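PDB 4Q9D: benzoylformate decarboxylase from Mycobacterium smegmatis, which is a thiamine pyrophosphate-dependent enzyme that holds a magnesium ion in its C-terminal cofactor-binding domain. Local coordinates for residues D434-A448 with L484-C498. Numbering follows the deposited sequence.
Sequences DGSFQYSIQAIWTAA and LPGLDISSIAAGFGC. With MG (magnesium ion), chain F; FMT (formic acid), chain H.
Phe-496, the residue most covered by the other segment, packs its ring against Ile-441, Gln-442, Ile-444 and Trp-445. Gln-442 CA sits over one face in a CH-pi contact, 4.3 Å from the ring centroid; Ile-444 CG1 meets Phe-496 CB at 3.8 Å, and Trp-445 CB touches Phe-496 CD1. Further along, Ile-441, with CG1 anti to the backbone N (chi1 -162°), brings its CD1 to Ile-492 CG2 at 3.5 Å, the side chains crossing nearly at right angles. Ile-489 splits its branches: CG2 lies against Phe-437 CE2, while CD1 approaches Gln-438 NE2 at 3.4 Å.

Gln-438 bends at chi2 and gives NE2 to Asp-434 O (3.0 Å), in the plane of both groups, which fixes the amide; its buried OE1 faces Leu-487 without a partner. Across the contact, Trp-445 CA-H points at Phe-496 O, while Trp-445 NE1 bonds to Pro-485 O of the second subunit.

At the magnesium end, Asp-434 OD1 binds the metal at 2.3 Å, with Asn-461 and Glu-463 completing the protein ligands, while OD2 pairs with Arg-460. Formic acid O2 and a water also coordinate the magnesium.

Helix 489-495 and Phe-437 pack on strands 454-460 and 523-528 of the parallel sheet, and helix 408-421 borders Phe-437 and Ile-444.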
ATOM      1  N   ASP B 434      -6.630  34.137  11.985  1.00 19.77           N
ATOM      2  CA  ASP B 434      -7.569  34.389  10.888  1.00 20.75           C
ATOM      3  C   ASP B 434      -7.353  33.437   9.712  1.00 21.98           C
ATOM      4  O   ASP B 434      -8.309  33.070   9.043  1.00 23.89           O
ATOM      5  CB  ASP B 434      -7.602  35.886  10.436  1.00 18.57           C
ATOM      6  CG  ASP B 434      -6.210  36.480  10.171  1.00 23.27           C
ATOM      7  OD1 ASP B 434      -5.188  35.876  10.514  1.00 32.75           O
ATOM      8  OD2 ASP B 434      -6.129  37.587   9.626  1.00 29.10           O
ATOM      9  N   GLY B 435      -6.105  33.059   9.443  1.00 24.81           N
ATOM     10  CA  GLY B 435      -5.833  32.075   8.399  1.00 24.11           C
ATOM     11  C   GLY B 435      -6.393  30.702   8.780  1.00 21.29           C
ATOM     12  O   GLY B 435      -7.092  30.056   7.994  1.00 23.03           O
ATOM     13  N   SER B 436      -6.075  30.264   9.990  1.00 21.00           N
ATOM     14  CA  SER B 436      -6.576  29.012  10.531  1.00 22.16           C
ATOM     15  C   SER B 436      -8.084  28.950  10.530  1.00 21.76           C
ATOM     16  O   SER B 436      -8.661  27.906  10.228  1.00 25.68           O
ATOM     17  CB  SER B 436      -6.071  28.805  11.969  1.00 22.01           C
ATOM     18  OG  SER B 436      -4.649  28.658  11.956  1.00 29.92           O
ATOM     19  N   PHE B 437      -8.721  30.068  10.869  1.00 22.19           N
ATOM     20  CA  PHE B 437     -10.180  30.131  10.906  1.00 17.97           C
ATOM     21  C   PHE B 437     -10.830  29.784   9.559  1.00 21.95           C
ATOM     22  O   PHE B 437     -11.922  29.229   9.540  1.00 21.45           O
ATOM     23  CB  PHE B 437     -10.661  31.517  11.350  1.00 20.54           C
ATOM     24  CG  PHE B 437     -12.080  31.533  11.849  1.00 22.05           C
ATOM     25  CD1 PHE B 437     -12.425  30.879  13.037  1.00 17.47           C
ATOM     26  CD2 PHE B 437     -13.068  32.221  11.152  1.00 22.34           C
ATOM     27  CE1 PHE B 437     -13.748  30.895  13.506  1.00 19.58           C
ATOM     28  CE2 PHE B 437     -14.386  32.230  11.608  1.00 18.94           C
ATOM     29  CZ  PHE B 437     -14.728  31.557  12.776  1.00 20.53           C
ATOM     30  N   GLN B 438     -10.173  30.101   8.445  1.00 21.78           N
ATOM     31  CA  GLN B 438     -10.766  29.860   7.109  1.00 25.99           C
ATOM     32  C   GLN B 438     -10.850  28.403   6.670  1.00 23.30           C
ATOM     33  O   GLN B 438     -11.755  28.051   5.900  1.00 27.00           O
ATOM     34  CB  GLN B 438      -9.993  30.607   6.017  1.00 24.30           C
ATOM     35  CG  GLN B 438      -9.730  32.055   6.348  1.00 20.78           C
ATOM     36  CD  GLN B 438     -10.989  32.813   6.682  1.00 23.59           C
ATOM     37  OE1 GLN B 438     -11.966  32.787   5.921  1.00 24.88           O
ATOM     38  NE2 GLN B 438     -10.979  33.509   7.826  1.00 25.12           N
ATOM     39  N   TYR B 439      -9.900  27.570   7.103  1.00 21.98           N
ATOM     40  CA  TYR B 439      -9.807  26.178   6.614  1.00 24.11           C
ATOM     41  C   TYR B 439     -11.093  25.397   6.775  1.00 24.18           C
ATOM     42  O   TYR B 439     -11.514  24.697   5.856  1.00 22.83           O
ATOM     43  CB  TYR B 439      -8.657  25.373   7.277  1.00 20.69           C
ATOM     44  CG  TYR B 439      -7.273  25.766   6.804  1.00 27.91           C
ATOM     45  CD1 TYR B 439      -6.541  24.958   5.944  1.00 24.90           C
ATOM     46  CD2 TYR B 439      -6.681  26.935   7.268  1.00 29.13           C
ATOM     47  CE1 TYR B 439      -5.246  25.340   5.530  1.00 28.74           C
ATOM     48  CE2 TYR B 439      -5.419  27.319   6.868  1.00 30.31           C
ATOM     49  CZ  TYR B 439      -4.715  26.537   5.994  1.00 32.57           C
ATOM     50  OH  TYR B 439      -3.456  26.967   5.638  1.00 41.25           O
ATOM     51  N   SER B 440     -11.687  25.501   7.960  1.00 22.50           N
ATOM     52  CA  SER B 440     -12.868  24.726   8.297  1.00 22.34           C
ATOM     53  C   SER B 440     -13.913  25.666   8.860  1.00 19.83           C
ATOM     54  O   SER B 440     -14.655  25.318   9.775  1.00 22.64           O
ATOM     55  CB  SER B 440     -12.532  23.634   9.334  1.00 23.30           C
ATOM     56  OG  SER B 440     -11.527  22.751   8.843  1.00 26.94           O
ATOM     57  N   ILE B 441     -13.970  26.857   8.281  1.00 21.90           N
ATOM     58  CA  ILE B 441     -14.901  27.887   8.689  1.00 21.05           C
ATOM     59  C   ILE B 441     -16.361  27.414   8.686  1.00 26.12           C
ATOM     60  O   ILE B 441     -17.136  27.799   9.567  1.00 21.77           O
ATOM     61  CB  ILE B 441     -14.699  29.196   7.841  1.00 22.49           C
ATOM     62  CG1 ILE B 441     -15.342  30.419   8.529  1.00 23.94           C
ATOM     63  CG2 ILE B 441     -15.138  29.016   6.384  1.00 21.07           C
ATOM     64  CD1 ILE B 441     -14.815  31.769   7.912  1.00 27.46           C
ATOM     65  N   GLN B 442     -16.730  26.534   7.756  1.00 23.31           N
ATOM     66  CA  GLN B 442     -18.128  26.064   7.679  1.00 21.30           C
ATOM     67  C   GLN B 442     -18.558  25.312   8.930  1.00 21.24           C
ATOM     68  O   GLN B 442     -19.760  25.119   9.156  1.00 21.12           O
ATOM     69  CB  GLN B 442     -18.379  25.166   6.436  1.00 22.55           C
ATOM     70  CG  GLN B 442     -17.736  25.694   5.125  1.00 21.80           C
ATOM     71  CD  GLN B 442     -16.355  25.090   4.898  1.00 23.30           C
ATOM     72  OE1 GLN B 442     -15.567  24.969   5.842  1.00 26.96           O
ATOM     73  NE2 GLN B 442     -16.077  24.651   3.655  1.00 22.49           N
ATOM     74  N   ALA B 443     -17.598  24.838   9.728  1.00 22.93           N
ATOM     75  CA  ALA B 443     -17.985  24.123  10.952  1.00 22.49           C
ATOM     76  C   ALA B 443     -18.814  25.025  11.882  1.00 22.12           C
ATOM     77  O   ALA B 443     -19.561  24.519  12.689  1.00 22.88           O
ATOM     78  CB  ALA B 443     -16.768  23.576  11.701  1.00 19.54           C
ATOM     79  N   ILE B 444     -18.657  26.354  11.799  1.00 20.37           N
ATOM     80  CA  ILE B 444     -19.381  27.214  12.739  1.00 25.88           C
ATOM     81  C   ILE B 444     -20.909  27.158  12.505  1.00 21.62           C
ATOM     82  O   ILE B 444     -21.698  27.452  13.400  1.00 28.87           O
ATOM     83  CB  ILE B 444     -18.861  28.669  12.741  1.00 21.67           C
ATOM     84  CG1 ILE B 444     -19.180  29.370  11.436  1.00 16.75           C
ATOM     85  CG2 ILE B 444     -17.348  28.705  12.993  1.00 17.57           C
ATOM     86  CD1 ILE B 444     -18.521  30.771  11.365  1.00 23.72           C
ATOM     87  N   TRP B 445     -21.310  26.720  11.316  1.00 20.98           N
ATOM     88  CA  TRP B 445     -22.729  26.546  10.989  1.00 18.22           C
ATOM     89  C   TRP B 445     -23.313  25.478  11.890  1.00 21.45           C
ATOM     90  O   TRP B 445     -24.426  25.619  12.388  1.00 22.63           O
ATOM     91  CB  TRP B 445     -22.904  26.149   9.510  1.00 19.65           C
ATOM     92  CG  TRP B 445     -24.322  25.911   9.107  1.00 21.13           C
ATOM     93  CD1 TRP B 445     -25.254  26.862   8.788  1.00 22.18           C
ATOM     94  CD2 TRP B 445     -24.973  24.639   8.949  1.00 23.19           C
ATOM     95  NE1 TRP B 445     -26.444  26.260   8.457  1.00 22.40           N
ATOM     96  CE2 TRP B 445     -26.307  24.902   8.543  1.00 27.12           C
ATOM     97  CE3 TRP B 445     -24.569  23.305   9.132  1.00 21.47           C
ATOM     98  CZ2 TRP B 445     -27.249  23.877   8.311  1.00 20.18           C
ATOM     99  CZ3 TRP B 445     -25.506  22.274   8.882  1.00 22.03           C
ATOM    100  CH2 TRP B 445     -26.823  22.576   8.478  1.00 24.64           C
ATOM    101  N   THR B 446     -22.566  24.396  12.083  1.00 20.91           N
ATOM    102  CA  THR B 446     -23.003  23.332  12.986  1.00 21.55           C
ATOM    103  C   THR B 446     -23.107  23.850  14.427  1.00 23.82           C
ATOM    104  O   THR B 446     -24.026  23.480  15.158  1.00 23.54           O
ATOM    105  CB  THR B 446     -22.032  22.124  12.918  1.00 20.02           C
ATOM    106  OG1 THR B 446     -21.945  21.665  11.571  1.00 19.26           O
ATOM    107  CG2 THR B 446     -22.504  20.963  13.810  1.00 16.90           C
ATOM    108  N   ALA B 447     -22.167  24.707  14.838  1.00 22.62           N
ATOM    109  CA  ALA B 447     -22.245  25.314  16.177  1.00 19.83           C
ATOM    110  C   ALA B 447     -23.562  26.114  16.317  1.00 23.51           C
ATOM    111  O   ALA B 447     -24.259  26.023  17.327  1.00 21.43           O
ATOM    112  CB  ALA B 447     -21.012  26.243  16.427  1.00 18.20           C
ATOM    113  N   ALA B 448     -23.904  26.888  15.293  1.00 20.84           N
ATOM    114  CA  ALA B 448     -25.116  27.700  15.363  1.00 21.68           C
ATOM    115  C   ALA B 448     -26.350  26.814  15.323  1.00 27.46           C
ATOM    116  O   ALA B 448     -27.260  27.005  16.122  1.00 29.15           O
ATOM    117  CB  ALA B 448     -25.156  28.729  14.259  1.00 21.80           C
ATOM    118  N   LEU B 484      -3.474  37.813   3.829  1.00 28.43           N
ATOM    119  CA  LEU B 484      -4.910  37.508   3.779  1.00 28.30           C
ATOM    120  C   LEU B 484      -5.758  38.772   3.750  1.00 25.03           C
ATOM    121  O   LEU B 484      -6.531  39.011   4.685  1.00 25.31           O
ATOM    122  CB  LEU B 484      -5.320  36.679   5.019  1.00 32.79           C
ATOM    123  CG  LEU B 484      -4.570  35.357   5.145  1.00 38.34           C
ATOM    124  CD1 LEU B 484      -4.726  34.733   6.512  1.00 30.50           C
ATOM    125  CD2 LEU B 484      -5.050  34.415   4.066  1.00 34.82           C
ATOM    126  N   PRO B 485      -5.602  39.605   2.702  1.00 26.33           N
ATOM    127  CA  PRO B 485      -6.426  40.820   2.652  1.00 26.69           C
ATOM    128  C   PRO B 485      -7.854  40.455   2.257  1.00 32.03           C
ATOM    129  O   PRO B 485      -8.082  39.354   1.771  1.00 21.98           O
ATOM    130  CB  PRO B 485      -5.774  41.641   1.521  1.00 26.60           C
ATOM    131  CG  PRO B 485      -5.222  40.565   0.583  1.00 27.72           C
ATOM    132  CD  PRO B 485      -4.711  39.474   1.527  1.00 22.15           C
ATOM    133  N   GLY B 486      -8.801  41.365   2.460  1.00 32.19           N
ATOM    134  CA  GLY B 486     -10.106  41.245   1.832  1.00 28.60           C
ATOM    135  C   GLY B 486     -11.002  40.164   2.422  1.00 28.43           C
ATOM    136  O   GLY B 486     -11.631  39.407   1.694  1.00 29.23           O
ATOM    137  N   LEU B 487     -11.051  40.102   3.742  1.00 22.27           N
ATOM    138  CA  LEU B 487     -11.893  39.159   4.447  1.00 28.52           C
ATOM    139  C   LEU B 487     -12.640  39.928   5.490  1.00 28.00           C
ATOM    140  O   LEU B 487     -12.037  40.609   6.307  1.00 27.88           O
ATOM    141  CB  LEU B 487     -11.071  38.080   5.154  1.00 29.96           C
ATOM    142  CG  LEU B 487     -10.490  36.937   4.333  1.00 32.00           C
ATOM    143  CD1 LEU B 487      -9.581  36.129   5.252  1.00 29.91           C
ATOM    144  CD2 LEU B 487     -11.626  36.068   3.787  1.00 24.43           C
ATOM    145  N   ASP B 488     -13.961  39.838   5.447  1.00 25.03           N
ATOM    146  CA  ASP B 488     -14.784  40.384   6.514  1.00 26.77           C
ATOM    147  C   ASP B 488     -15.365  39.188   7.261  1.00 30.50           C
ATOM    148  O   ASP B 488     -16.391  38.615   6.876  1.00 23.72           O
ATOM    149  CB  ASP B 488     -15.863  41.325   5.956  1.00 26.52           C
ATOM    150  CG  ASP B 488     -16.870  41.773   7.029  1.00 27.83           C
ATOM    151  OD1 ASP B 488     -16.646  41.551   8.233  1.00 34.03           O
ATOM    152  OD2 ASP B 488     -17.910  42.324   6.650  1.00 39.61           O
ATOM    153  N   ILE B 489     -14.661  38.776   8.308  1.00 26.91           N
ATOM    154  CA  ILE B 489     -14.966  37.520   8.961  1.00 22.50           C
ATOM    155  C   ILE B 489     -16.310  37.567   9.728  1.00 27.51           C
ATOM    156  O   ILE B 489     -16.984  36.549   9.856  1.00 24.69           O
ATOM    157  CB  ILE B 489     -13.785  37.065   9.841  1.00 20.15           C
ATOM    158  CG1 ILE B 489     -12.586  36.726   8.941  1.00 22.30           C
ATOM    159  CG2 ILE B 489     -14.210  35.871  10.728  1.00 19.66           C
ATOM    160  CD1 ILE B 489     -11.334  36.361   9.678  1.00 25.49           C
ATOM    161  N   SER B 490     -16.706  38.744  10.212  1.00 26.24           N
ATOM    162  CA  SER B 490     -18.033  38.914  10.846  1.00 27.00           C
ATOM    163  C   SER B 490     -19.196  38.629   9.906  1.00 23.97           C
ATOM    164  O   SER B 490     -20.127  37.921  10.278  1.00 27.99           O
ATOM    165  CB  SER B 490     -18.217  40.317  11.421  1.00 30.21           C
ATOM    166  OG  SER B 490     -17.788  40.319  12.757  1.00 37.72           O
ATOM    167  N   SER B 491     -19.137  39.159   8.688  1.00 26.48           N
ATOM    168  CA  SER B 491     -20.178  38.853   7.706  1.00 29.01           C
ATOM    169  C   SER B 491     -20.291  37.366   7.437  1.00 25.07           C
ATOM    170  O   SER B 491     -21.404  36.821   7.357  1.00 31.44           O
ATOM    171  CB  SER B 491     -19.931  39.599   6.403  1.00 27.36           C
ATOM    172  OG  SER B 491     -19.985  40.977   6.693  1.00 48.63           O
ATOM    173  N   ILE B 492     -19.144  36.704   7.296  1.00 29.12           N
ATOM    174  CA  ILE B 492     -19.151  35.261   7.042  1.00 23.58           C
ATOM    175  C   ILE B 492     -19.795  34.551   8.221  1.00 22.17           C
ATOM    176  O   ILE B 492     -20.673  33.698   8.040  1.00 25.26           O
ATOM    177  CB  ILE B 492     -17.719  34.717   6.756  1.00 23.83           C
ATOM    178  CG1 ILE B 492     -17.104  35.445   5.567  1.00 22.51           C
ATOM    179  CG2 ILE B 492     -17.723  33.201   6.495  1.00 26.53           C
ATOM    180  CD1 ILE B 492     -15.556  35.204   5.396  1.00 26.93           C
ATOM    181  N   ALA B 493     -19.401  34.931   9.432  1.00 21.94           N
ATOM    182  CA  ALA B 493     -19.907  34.269  10.648  1.00 24.13           C
ATOM    183  C   ALA B 493     -21.422  34.430  10.780  1.00 24.07           C
ATOM    184  O   ALA B 493     -22.144  33.490  11.095  1.00 25.58           O
ATOM    185  CB  ALA B 493     -19.212  34.848  11.886  1.00 23.56           C
ATOM    186  N   ALA B 494     -21.887  35.645  10.522  1.00 23.48           N
ATOM    187  CA  ALA B 494     -23.288  35.974  10.582  1.00 28.71           C
ATOM    188  C   ALA B 494     -23.985  35.181   9.492  1.00 24.95           C
ATOM    189  O   ALA B 494     -25.061  34.647   9.704  1.00 28.56           O
ATOM    190  CB  ALA B 494     -23.486  37.506  10.363  1.00 21.59           C
ATOM    191  N   GLY B 495     -23.352  35.081   8.330  1.00 24.38           N
ATOM    192  CA  GLY B 495     -23.915  34.307   7.236  1.00 24.79           C
ATOM    193  C   GLY B 495     -24.172  32.852   7.579  1.00 27.39           C
ATOM    194  O   GLY B 495     -25.150  32.276   7.107  1.00 26.59           O
ATOM    195  N   PHE B 496     -23.282  32.267   8.388  1.00 25.32           N
ATOM    196  CA  PHE B 496     -23.418  30.893   8.895  1.00 25.83           C
ATOM    197  C   PHE B 496     -24.287  30.776  10.149  1.00 24.45           C
ATOM    198  O   PHE B 496     -24.397  29.688  10.727  1.00 24.67           O
ATOM    199  CB  PHE B 496     -22.036  30.271   9.169  1.00 22.84           C
ATOM    200  CG  PHE B 496     -21.306  29.844   7.911  1.00 20.85           C
ATOM    201  CD1 PHE B 496     -21.845  28.862   7.078  1.00 22.60           C
ATOM    202  CD2 PHE B 496     -20.085  30.406   7.574  1.00 21.94           C
ATOM    203  CE1 PHE B 496     -21.175  28.455   5.919  1.00 23.75           C
ATOM    204  CE2 PHE B 496     -19.401  30.000   6.417  1.00 18.78           C
ATOM    205  CZ  PHE B 496     -19.945  29.035   5.588  1.00 22.87           C
ATOM    206  N   GLY B 497     -24.892  31.885  10.573  1.00 26.24           N
ATOM    207  CA  GLY B 497     -25.835  31.859  11.683  1.00 25.44           C
ATOM    208  C   GLY B 497     -25.284  32.167  13.070  1.00 32.93           C
ATOM    209  O   GLY B 497     -26.010  32.068  14.063  1.00 28.26           O
ATOM    210  N   CYS B 498     -24.009  32.534  13.161  1.00 24.72           N
ATOM    211  CA  CYS B 498     -23.427  32.809  14.473  1.00 28.39           C
ATOM    212  C   CYS B 498     -23.639  34.267  14.852  1.00 28.03           C
ATOM    213  O   CYS B 498     -23.638  35.125  13.969  1.00 25.72           O
ATOM    214  CB  CYS B 498     -21.923  32.539  14.446  1.00 24.28           C
ATOM    215  SG  CYS B 498     -21.555  30.773  14.394  1.00 26.70           S
TER
HETATM  216 MG    MG F 601      -3.002  35.646  11.217  1.00 32.01          MG
HETATM  217  C   FMT H 603      -3.091  32.178  11.554  1.00 31.96           C
HETATM  218  O1  FMT H 603      -3.716  31.123  11.528  1.00 36.69           O
HETATM  219  O2  FMT H 603      -3.363  33.124  10.826  1.00 34.28           O
HETATM  220  O   HOH W   1      -3.818  35.748  13.488  1.00 31.72           O